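Local coordinates for AtxE2 (Asticcacaulis excentricus, PDB 5TXE), which hydrolyses the isopeptide bond of the lasso peptides astexin-2 and astexin-3, recognising their threaded structure and turning them into linear peptides, at residues Asn495-Asn498 with Ile499-Thr502; Ile507-Leu510 with Asp511-Val515; Pro584-Ala587 with Ala588-Phe591. The protein carries 1 engineered substitution. All blocks are in the same frame, centred on the assembly; numbering follows the deposited sequence.

Contact 1 of 3, residues Asn495-Asn498 with Ile499-Thr502; sequences NRWN and ILHT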
ATOM      1  N   ASN A 495      21.594   4.420  -2.601  1.00 31.54           N
ATOM      2  CA  ASN A 495      20.260   4.891  -2.915  1.00 30.06           C
ATOM      3  C   ASN A 495      19.647   5.784  -1.830  1.00 30.43           C
ATOM      4  O   ASN A 495      18.875   6.683  -2.140  1.00 30.36           O
ATOM      5  CB  ASN A 495      19.298   3.749  -3.263  1.00 33.46           C
ATOM      6  CG  ASN A 495      18.032   4.269  -3.964  1.00 34.09           C
ATOM      7  OD1 ASN A 495      18.113   5.119  -4.853  1.00 36.67           O
ATOM      8  ND2 ASN A 495      16.884   3.788  -3.550  1.00 33.44           N
ATOM      9  N   ARG A 496      19.993   5.563  -0.572  1.00 26.93           N
ATOM     10  CA  ARG A 496      19.457   6.397   0.435  1.00 28.41           C
ATOM     11  C   ARG A 496      19.948   7.781   0.259  1.00 27.72           C
ATOM     12  O   ARG A 496      19.203   8.749   0.513  1.00 29.01           O
ATOM     13  CB  ARG A 496      19.889   5.919   1.820  1.00 33.78           C
ATOM     14  CG  ARG A 496      18.798   5.996   2.831  1.00 36.95           C
ATOM     15  CD  ARG A 496      17.949   4.796   2.499  1.00 37.55           C
ATOM     16  NE  ARG A 496      16.591   5.082   2.479  1.00 37.09           N
ATOM     17  CZ  ARG A 496      15.662   4.192   2.200  1.00 36.67           C
ATOM     18  NH1 ARG A 496      15.973   2.948   1.922  1.00 38.09           N
ATOM     19  NH2 ARG A 496      14.406   4.562   2.247  1.00 39.52           N
ATOM     20  N   TRP A 497      21.228   7.926  -0.135  1.00 30.84           N
ATOM     21  CA  TRP A 497      21.732   9.289  -0.486  1.00 31.81           C
ATOM     22  C   TRP A 497      20.999   9.909  -1.680  1.00 29.68           C
ATOM     23  O   TRP A 497      20.737  11.092  -1.713  1.00 33.17           O
ATOM     24  CB  TRP A 497      23.209   9.260  -0.801  1.00 34.22           C
ATOM     25  CG  TRP A 497      24.083   9.258   0.374  1.00 31.58           C
ATOM     26  CD1 TRP A 497      24.901   8.221   0.838  1.00 32.06           C
ATOM     27  CD2 TRP A 497      24.315  10.366   1.218  1.00 31.24           C
ATOM     28  NE1 TRP A 497      25.604   8.658   1.936  1.00 34.32           N
ATOM     29  CE2 TRP A 497      25.256   9.969   2.185  1.00 32.38           C
ATOM     30  CE3 TRP A 497      23.805  11.662   1.256  1.00 32.99           C
ATOM     31  CZ2 TRP A 497      25.683  10.814   3.170  1.00 34.06           C
ATOM     32  CZ3 TRP A 497      24.243  12.504   2.236  1.00 33.02           C
ATOM     33  CH2 TRP A 497      25.169  12.085   3.183  1.00 30.63           C
ATOM     34  N   ASN A 498      20.698   9.116  -2.692  1.00 30.94           N
ATOM     35  CA  ASN A 498      19.935   9.647  -3.848  1.00 31.41           C
ATOM     36  C   ASN A 498      18.566  10.151  -3.396  1.00 32.81           C
ATOM     37  O   ASN A 498      18.043  11.198  -3.875  1.00 30.67           O
ATOM     38  CB  ASN A 498      19.743   8.536  -4.888  1.00 32.64           C
ATOM     39  CG  ASN A 498      18.817   8.947  -6.063  1.00 39.46           C
ATOM     40  OD1 ASN A 498      18.973  10.020  -6.675  1.00 41.09           O
ATOM     41  ND2 ASN A 498      17.851   8.066  -6.383  1.00 40.00           N
ATOM     42  N   ILE A 499      17.942   9.390  -2.496  1.00 30.15           N
ATOM     43  CA  ILE A 499      16.680   9.860  -1.927  1.00 30.59           C
ATOM     44  C   ILE A 499      16.832  11.161  -1.148  1.00 27.96           C
ATOM     45  O   ILE A 499      16.063  12.118  -1.319  1.00 26.68           O
ATOM     46  CB  ILE A 499      16.002   8.751  -1.092  1.00 29.72           C
ATOM     47  CG1 ILE A 499      15.547   7.665  -2.046  1.00 28.91           C
ATOM     48  CG2 ILE A 499      14.784   9.317  -0.354  1.00 30.10           C
ATOM     49  CD1 ILE A 499      15.331   6.336  -1.386  1.00 34.76           C
ATOM     50  N   LEU A 500      17.807  11.199  -0.270  1.00 28.82           N
ATOM     51  CA  LEU A 500      17.968  12.389   0.566  1.00 29.07           C
ATOM     52  C   LEU A 500      18.312  13.617  -0.290  1.00 31.82           C
ATOM     53  O   LEU A 500      17.774  14.724  -0.076  1.00 29.43           O
ATOM     54  CB  LEU A 500      19.044  12.169   1.579  1.00 29.68           C
ATOM     55  CG  LEU A 500      19.379  13.362   2.454  1.00 32.10           C
ATOM     56  CD1 LEU A 500      18.217  13.809   3.283  1.00 34.84           C
ATOM     57  CD2 LEU A 500      20.510  13.014   3.373  1.00 32.37           C
ATOM     58  N   HIS A 501      19.185  13.412  -1.275  1.00 32.00           N
ATOM     59  CA  HIS A 501      19.556  14.519  -2.166  1.00 29.52           C
ATOM     60  C   HIS A 501      18.382  14.966  -2.961  1.00 29.36           C
ATOM     61  O   HIS A 501      18.235  16.156  -3.227  1.00 29.42           O
ATOM     62  CB  HIS A 501      20.659  14.103  -3.116  1.00 31.58           C
ATOM     63  CG  HIS A 501      22.017  13.964  -2.498  1.00 33.22           C
ATOM     64  ND1 HIS A 501      22.506  14.815  -1.527  1.00 37.43           N
ATOM     65  CD2 HIS A 501      23.014  13.095  -2.765  1.00 36.53           C
ATOM     66  CE1 HIS A 501      23.738  14.466  -1.211  1.00 35.23           C
ATOM     67  NE2 HIS A 501      24.068  13.420  -1.944  1.00 36.69           N
ATOM     68  N   THR A 502      17.490  14.050  -3.317  1.00 30.12           N
ATOM     69  CA  THR A 502      16.270  14.461  -4.036  1.00 30.52           C
ATOM     70  C   THR A 502      15.380  15.301  -3.172  1.00 30.63           C
ATOM     71  O   THR A 502      14.828  16.275  -3.626  1.00 29.93           O
ATOM     72  CB  THR A 502      15.476  13.254  -4.557  1.00 29.86           C
ATOM     73  OG1 THR A 502      16.317  12.463  -5.378  1.00 29.61           O
ATOM     74  CG2 THR A 502      14.263  13.672  -5.362  1.00 32.05           C
TER
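Helix 494-512 of the prolyl oligopeptidase-type alpha/beta-hydrolase domain carries this contact within consecutive turns, where Trp497 meets His501 and Asn498 meets Thr502. Regular i to i+4 backbone bonds join the turns, and one carbonyl takes a second donor. Asn498 O accepts from Thr502 N at 3.0 Å and from Thr502 OG1 at 2.6 Å, the two donors coming from opposite faces of the carbonyl plane. With OG1 beside its own backbone N (chi1 -56°), the Thr502 hydroxyl leans back to the preceding turn; it also meets Asn409 ND2.

On another flank, the His501 and Trp497 rings are near parallel, their planes 29° apart, but slid so far that they barely overlap: the centroid of the six-membered Trp497 ring lies 5.3 Å from that of His501. His501 NE2 approaches Trp497 CE3 obliquely at 3.7 Å, while His501 CG rests 3.2 Å from Trp497 O. Replacing His501 by an alanine would probably leave this flank of the Trp497 ring with less cover and Glu504 without its weak partner at ND1. Leu500 CD2 lies alongside the indole, 3.9 Å from Trp497 CZ3.

Arg496 lies near the active site: its guanidinium forms a salt bridge with Asp528 and a hydrogen bond with Thr532, and its side chain is about 7 Å from that of Tyr438, which stabilises the alkoxide intermediate. Ile499 CD1 sits over one face of that guanidinium, 4.0 Å above the plane and offset toward its rim.

Contact 2 of 3, residues Ile507-Leu510 with Asp511-Val515; sequences IDDL and DRRGV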
ATOM      1  N   ILE A 507      13.364  20.738  -1.744  1.00 30.81           N
ATOM      2  CA  ILE A 507      13.276  21.779  -0.748  1.00 32.94           C
ATOM      3  C   ILE A 507      13.910  23.041  -1.338  1.00 35.61           C
ATOM      4  O   ILE A 507      13.356  24.128  -1.205  1.00 35.23           O
ATOM      5  CB  ILE A 507      14.005  21.366   0.556  1.00 29.78           C
ATOM      6  CG1 ILE A 507      13.226  20.236   1.267  1.00 31.72           C
ATOM      7  CG2 ILE A 507      14.146  22.520   1.503  1.00 30.02           C
ATOM      8  CD1 ILE A 507      14.005  19.636   2.409  1.00 33.32           C
ATOM      9  N   ASP A 508      15.095  22.895  -1.922  1.00 37.41           N
ATOM     10  CA  ASP A 508      15.782  24.044  -2.530  1.00 42.25           C
ATOM     11  C   ASP A 508      14.928  24.701  -3.593  1.00 39.61           C
ATOM     12  O   ASP A 508      14.882  25.907  -3.671  1.00 42.87           O
ATOM     13  CB  ASP A 508      17.118  23.645  -3.157  1.00 43.81           C
ATOM     14  CG  ASP A 508      18.188  23.305  -2.112  1.00 51.61           C
ATOM     15  OD1 ASP A 508      18.020  23.672  -0.922  1.00 53.64           O
ATOM     16  OD2 ASP A 508      19.194  22.656  -2.473  1.00 49.77           O
ATOM     17  N   ASP A 509      14.240  23.913  -4.395  1.00 35.53           N
ATOM     18  CA  ASP A 509      13.336  24.478  -5.380  1.00 42.45           C
ATOM     19  C   ASP A 509      12.274  25.346  -4.724  1.00 42.92           C
ATOM     20  O   ASP A 509      12.014  26.462  -5.153  1.00 44.46           O
ATOM     21  CB  ASP A 509      12.672  23.334  -6.183  1.00 44.82           C
ATOM     22  CG  ASP A 509      11.726  23.835  -7.303  1.00 54.64           C
ATOM     23  OD1 ASP A 509      12.218  24.237  -8.362  1.00 67.44           O
ATOM     24  OD2 ASP A 509      10.485  23.790  -7.152  1.00 63.91           O
ATOM     25  N   LEU A 510      11.595  24.801  -3.726  1.00 39.43           N
ATOM     26  CA  LEU A 510      10.482  25.501  -3.136  1.00 40.87           C
ATOM     27  C   LEU A 510      11.009  26.706  -2.372  1.00 36.56           C
ATOM     28  O   LEU A 510      10.332  27.714  -2.279  1.00 36.55           O
ATOM     29  CB  LEU A 510       9.718  24.593  -2.184  1.00 42.52           C
ATOM     30  CG  LEU A 510       8.988  23.418  -2.794  1.00 42.89           C
ATOM     31  CD1 LEU A 510       8.494  22.493  -1.684  1.00 45.59           C
ATOM     32  CD2 LEU A 510       7.823  23.940  -3.593  1.00 39.86           C
ATOM     33  N   ASP A 511      12.229  26.604  -1.883  1.00 35.35           N
ATOM     34  CA  ASP A 511      12.924  27.746  -1.271  1.00 43.92           C
ATOM     35  C   ASP A 511      13.170  28.905  -2.278  1.00 49.85           C
ATOM     36  O   ASP A 511      12.823  30.024  -2.016  1.00 47.92           O
ATOM     37  CB  ASP A 511      14.249  27.288  -0.684  1.00 41.85           C
ATOM     38  CG  ASP A 511      14.976  28.387   0.099  1.00 48.00           C
ATOM     39  OD1 ASP A 511      14.422  29.469   0.345  1.00 46.77           O
ATOM     40  OD2 ASP A 511      16.145  28.150   0.478  1.00 50.69           O
ATOM     41  N   ARG A 512      13.696  28.591  -3.448  1.00 52.25           N
ATOM     42  CA  ARG A 512      13.895  29.584  -4.512  1.00 55.72           C
ATOM     43  C   ARG A 512      12.587  30.203  -4.941  1.00 53.35           C
ATOM     44  O   ARG A 512      12.549  31.374  -5.212  1.00 57.23           O
ATOM     45  CB  ARG A 512      14.584  28.948  -5.731  1.00 60.96           C
ATOM     46  CG  ARG A 512      16.047  28.660  -5.453  1.00 73.85           C
ATOM     47  CD  ARG A 512      16.807  28.058  -6.649  1.00 89.90           C
ATOM     48  NE  ARG A 512      17.671  26.926  -6.248  1.00 98.36           N
ATOM     49  CZ  ARG A 512      18.755  27.035  -5.454  1.00 96.01           C
ATOM     50  NH1 ARG A 512      19.102  28.224  -4.948  1.00 95.34           N
ATOM     51  NH2 ARG A 512      19.492  25.958  -5.148  1.00 81.83           N
ATOM     52  N   ARG A 513      11.500  29.440  -4.998  1.00 52.16           N
ATOM     53  CA  ARG A 513      10.217  30.015  -5.336  1.00 47.73           C
ATOM     54  C   ARG A 513       9.648  30.907  -4.212  1.00 53.48           C
ATOM     55  O   ARG A 513       8.623  31.538  -4.406  1.00 53.47           O
ATOM     56  CB  ARG A 513       9.207  28.929  -5.729  1.00 49.47           C
ATOM     57  CG  ARG A 513       9.596  28.294  -7.071  1.00 52.78           C
ATOM     58  CD  ARG A 513       8.884  26.991  -7.365  1.00 49.61           C
ATOM     59  NE  ARG A 513       7.445  27.160  -7.240  1.00 53.62           N
ATOM     60  CZ  ARG A 513       6.538  26.314  -7.717  1.00 60.05           C
ATOM     61  NH1 ARG A 513       6.893  25.220  -8.404  1.00 63.50           N
ATOM     62  NH2 ARG A 513       5.252  26.564  -7.497  1.00 59.00           N
ATOM     63  N   GLY A 514      10.298  30.993  -3.061  1.00 50.20           N
ATOM     64  CA  GLY A 514       9.753  31.801  -1.991  1.00 51.57           C
ATOM     65  C   GLY A 514       8.523  31.184  -1.351  1.00 50.60           C
ATOM     66  O   GLY A 514       7.765  31.868  -0.673  1.00 51.95           O
ATOM     67  N   VAL A 515       8.307  29.886  -1.541  1.00 47.18           N
ATOM     68  CA  VAL A 515       7.134  29.223  -0.953  1.00 47.33           C
ATOM     69  C   VAL A 515       7.354  28.753   0.517  1.00 39.73           C
ATOM     70  O   VAL A 515       6.428  28.727   1.330  1.00 40.52           O
ATOM     71  CB  VAL A 515       6.718  28.031  -1.822  1.00 49.64           C
ATOM     72  CG1 VAL A 515       5.579  27.262  -1.184  1.00 47.97           C
ATOM     73  CG2 VAL A 515       6.350  28.526  -3.196  1.00 54.93           C
TER
HETATM   74  O   HOH W   1      17.007  25.509   0.591  1.00 51.37           O
HETATM   75  O   HOH W   2       9.030  23.450  -9.666  1.00 44.34           O
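Arg513 and Asp509 meet where helix 494-512 ends in a Schellman motif. From CB, the Arg513 side chain runs back along the last turn: CB and then CG pass beside the carbonyl of Asp509, with CG 3.6 Å from Asp509 O. CD next reaches the carboxylate, 3.6 Å from Asp509 OD2, and the bend at chi3 (53°) turns the guanidinium across that group, the two planes standing 81° apart. NH1 stays 4.1 Å from Asp509 OD2, beyond a salt bridge, and a water links the two groups: it lies at the guanidinium edge, in plane, accepting from Arg513 NH1 at 3.0 Å and donating to Asp509 OD2 at 2.9 Å. NH2 forms a salt bridge with Glu403.

Two backbone bonds are the evidence for the Schellman motif. Gly514 N donates to Asp511 O at 2.9 Å, and Val515 N reaches back to Leu510 O at 3.1 Å. The positive phi of Gly514 (72°), which favours glycine, lets the chain leave the helix here, and Leu510 packs on Leu419 and Val515 on Leu421, both of strand 414-421.

Along the other flank, the carboxylates of Asp508 and Asp511 are like charges, each in a salt bridge with an arginine, Arg542 and Arg430 respectively, which probably eases their repulsion. A second water donates to both, lying 2.6 Å from Asp508 OD1 and also bonded to Asp511 OD2.

Contact 3 of 3, residues Pro584-Ala587 with Ala588-Phe591; sequences PFWA and ATSF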
ATOM      1  N   PRO A 584      30.600  -0.553  10.378  1.00 31.11           N
ATOM      2  CA  PRO A 584      30.564   0.582   9.446  1.00 33.25           C
ATOM      3  C   PRO A 584      29.189   0.816   8.772  1.00 30.43           C
ATOM      4  O   PRO A 584      28.809   1.951   8.557  1.00 30.49           O
ATOM      5  CB  PRO A 584      31.610   0.217   8.407  1.00 31.69           C
ATOM      6  CG  PRO A 584      31.790  -1.273   8.549  1.00 34.73           C
ATOM      7  CD  PRO A 584      31.596  -1.562  10.002  1.00 31.29           C
ATOM      8  N   PHE A 585      28.470  -0.250   8.437  1.00 29.22           N
ATOM      9  CA  PHE A 585      27.200  -0.119   7.728  1.00 29.16           C
ATOM     10  C   PHE A 585      26.182   0.644   8.569  1.00 26.43           C
ATOM     11  O   PHE A 585      25.559   1.522   8.088  1.00 33.69           O
ATOM     12  CB  PHE A 585      26.742  -1.516   7.354  1.00 31.75           C
ATOM     13  CG  PHE A 585      25.419  -1.558   6.695  1.00 34.26           C
ATOM     14  CD1 PHE A 585      25.284  -1.226   5.354  1.00 33.03           C
ATOM     15  CD2 PHE A 585      24.286  -1.945   7.420  1.00 34.64           C
ATOM     16  CE1 PHE A 585      24.035  -1.256   4.746  1.00 33.50           C
ATOM     17  CE2 PHE A 585      23.041  -1.981   6.822  1.00 30.26           C
ATOM     18  CZ  PHE A 585      22.906  -1.622   5.497  1.00 34.07           C
ATOM     19  N   TRP A 586      26.115   0.383   9.857  1.00 27.11           N
ATOM     20  CA  TRP A 586      25.117   0.972  10.737  1.00 24.05           C
ATOM     21  C   TRP A 586      25.408   2.410  11.177  1.00 25.01           C
ATOM     22  O   TRP A 586      24.523   3.114  11.661  1.00 26.12           O
ATOM     23  CB  TRP A 586      24.949   0.028  11.948  1.00 27.79           C
ATOM     24  CG  TRP A 586      24.435  -1.357  11.536  1.00 29.63           C
ATOM     25  CD1 TRP A 586      25.100  -2.577  11.628  1.00 26.79           C
ATOM     26  CD2 TRP A 586      23.177  -1.630  10.916  1.00 27.41           C
ATOM     27  NE1 TRP A 586      24.310  -3.574  11.088  1.00 25.76           N
ATOM     28  CE2 TRP A 586      23.122  -3.023  10.667  1.00 27.83           C
ATOM     29  CE3 TRP A 586      22.096  -0.835  10.560  1.00 29.31           C
ATOM     30  CZ2 TRP A 586      22.026  -3.621  10.074  1.00 25.75           C
ATOM     31  CZ3 TRP A 586      21.005  -1.416   9.978  1.00 30.54           C
ATOM     32  CH2 TRP A 586      20.976  -2.809   9.726  1.00 27.95           C
ATOM     33  N   ALA A 587      26.632   2.886  11.011  1.00 26.14           N
ATOM     34  CA  ALA A 587      26.987   4.243  11.457  1.00 27.17           C
ATOM     35  C   ALA A 587      26.198   5.336  10.774  1.00 27.23           C
ATOM     36  O   ALA A 587      25.997   6.429  11.333  1.00 31.59           O
ATOM     37  CB  ALA A 587      28.464   4.474  11.186  1.00 29.01           C
ATOM     38  N   ALA A 588      25.702   5.054   9.577  1.00 27.90           N
ATOM     39  CA  ALA A 588      24.916   6.063   8.863  1.00 28.15           C
ATOM     40  C   ALA A 588      23.489   6.179   9.335  1.00 30.92           C
ATOM     41  O   ALA A 588      22.810   7.133   8.952  1.00 27.52           O
ATOM     42  CB  ALA A 588      24.901   5.697   7.388  1.00 30.87           C
ATOM     43  N   THR A 589      22.998   5.189  10.101  1.00 28.85           N
ATOM     44  CA  THR A 589      21.570   5.172  10.489  1.00 30.15           C
ATOM     45  C   THR A 589      21.225   4.842  11.958  1.00 29.78           C
ATOM     46  O   THR A 589      20.133   5.162  12.366  1.00 30.66           O
ATOM     47  CB  THR A 589      20.755   4.153   9.673  1.00 31.36           C
ATOM     48  OG1 THR A 589      21.292   2.838   9.885  1.00 33.17           O
ATOM     49  CG2 THR A 589      20.765   4.473   8.183  1.00 32.75           C
ATOM     50  N   SER A 590      22.132   4.246  12.727  1.00 28.54           N
ATOM     51  CA  SER A 590      21.828   3.811  14.076  1.00 29.52           C
ATOM     52  C   SER A 590      21.686   4.994  15.001  1.00 31.25           C
ATOM     53  O   SER A 590      22.595   5.833  15.093  1.00 28.73           O
ATOM     54  CB  SER A 590      22.870   2.860  14.627  1.00 29.75           C
ATOM     55  OG  SER A 590      22.786   2.862  16.045  1.00 35.15           O
ATOM     56  N   PHE A 591      20.541   5.064  15.682  1.00 27.47           N
ATOM     57  CA  PHE A 591      20.363   6.079  16.715  1.00 29.75           C
ATOM     58  C   PHE A 591      21.143   5.790  17.997  1.00 29.33           C
ATOM     59  O   PHE A 591      21.446   6.709  18.765  1.00 31.95           O
ATOM     60  CB  PHE A 591      18.882   6.290  17.054  1.00 31.99           C
ATOM     61  CG  PHE A 591      18.100   7.018  15.998  1.00 31.90           C
ATOM     62  CD1 PHE A 591      18.703   7.588  14.898  1.00 35.12           C
ATOM     63  CD2 PHE A 591      16.745   7.137  16.129  1.00 33.92           C
ATOM     64  CE1 PHE A 591      17.944   8.289  13.967  1.00 34.66           C
ATOM     65  CE2 PHE A 591      15.979   7.789  15.190  1.00 32.10           C
ATOM     66  CZ  PHE A 591      16.571   8.375  14.109  1.00 32.48           C
TER
HETATM   67  O   HOH W   3      27.680   3.872   7.285  1.00 39.80           O
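Trp586 O is gripped by two backbone donors, Thr589 N at 3.0 Å and Ser590 N at 2.9 Å, in a turn that leads straight into helix 591-594, with Ser590 as its N-cap. The donors use different directions. Ser590 N meets the carbonyl almost head-on, with a C=O...N angle of 168°, whereas Thr589 N stands above the carbonyl plane, 55° out of it. Ser590 CB lies 3.4 Å from Trp586 O, and OG caps Val593 N and bonds to Asp581.

Beside this turn, Thr589 OG1 comes to the edge of the Trp586 ring, near its plane, 3.8 Å from CE3. The hydroxyl sits between its own backbone N and carbonyl carbon (chi1 60°), where it hydrogen-bonds to Thr553 O. One face of the Trp586 ring is taken by Phe585, whose CD2 lies 3.6 Å above the plane over the ring centre. Because Trp586 CE2 is in turn at the edge of the Phe585 ring and in its plane, the two form a T-shaped (edge-to-face) pair, with the phenyl edge on the indole face. Phe585 also stacks with Trp493, and Trp586 NE1 is held by Glu576 O.

The loop lies in the hydrolase domain, near a substrate-binding residue: the side chain of Trp586 is about 8 Å from that of Asn562, which binds Astexin-3. At its start a water takes the place of the direct bond between Pro584 O and Ala588 N, donating to Pro584 O at 2.6 Å and accepting a weak bond from Ala588 N at 3.3 Å.

All three contacts join adjoining residues, closing only a turn and no long loop, and follow in series, so none encloses or crosses another. Contact 1 comes first, near the start of helix 494-512, and sets that helix against helix 528-539 and strand 463-467. Contact 2 closes the same helix at its far end, its centre about 18 Å from that of contact 1, and ties it to strand 414-421; the chain then enters strands 516-517 and 521-525 and reaches the nucleophile position. Contact 3 lies later, between helices 563-570 and 591-594. Its centre is about 16 Å from that of contact 1, and helix 528-539 bridges them: Phe535 and Asn539 have partners in both.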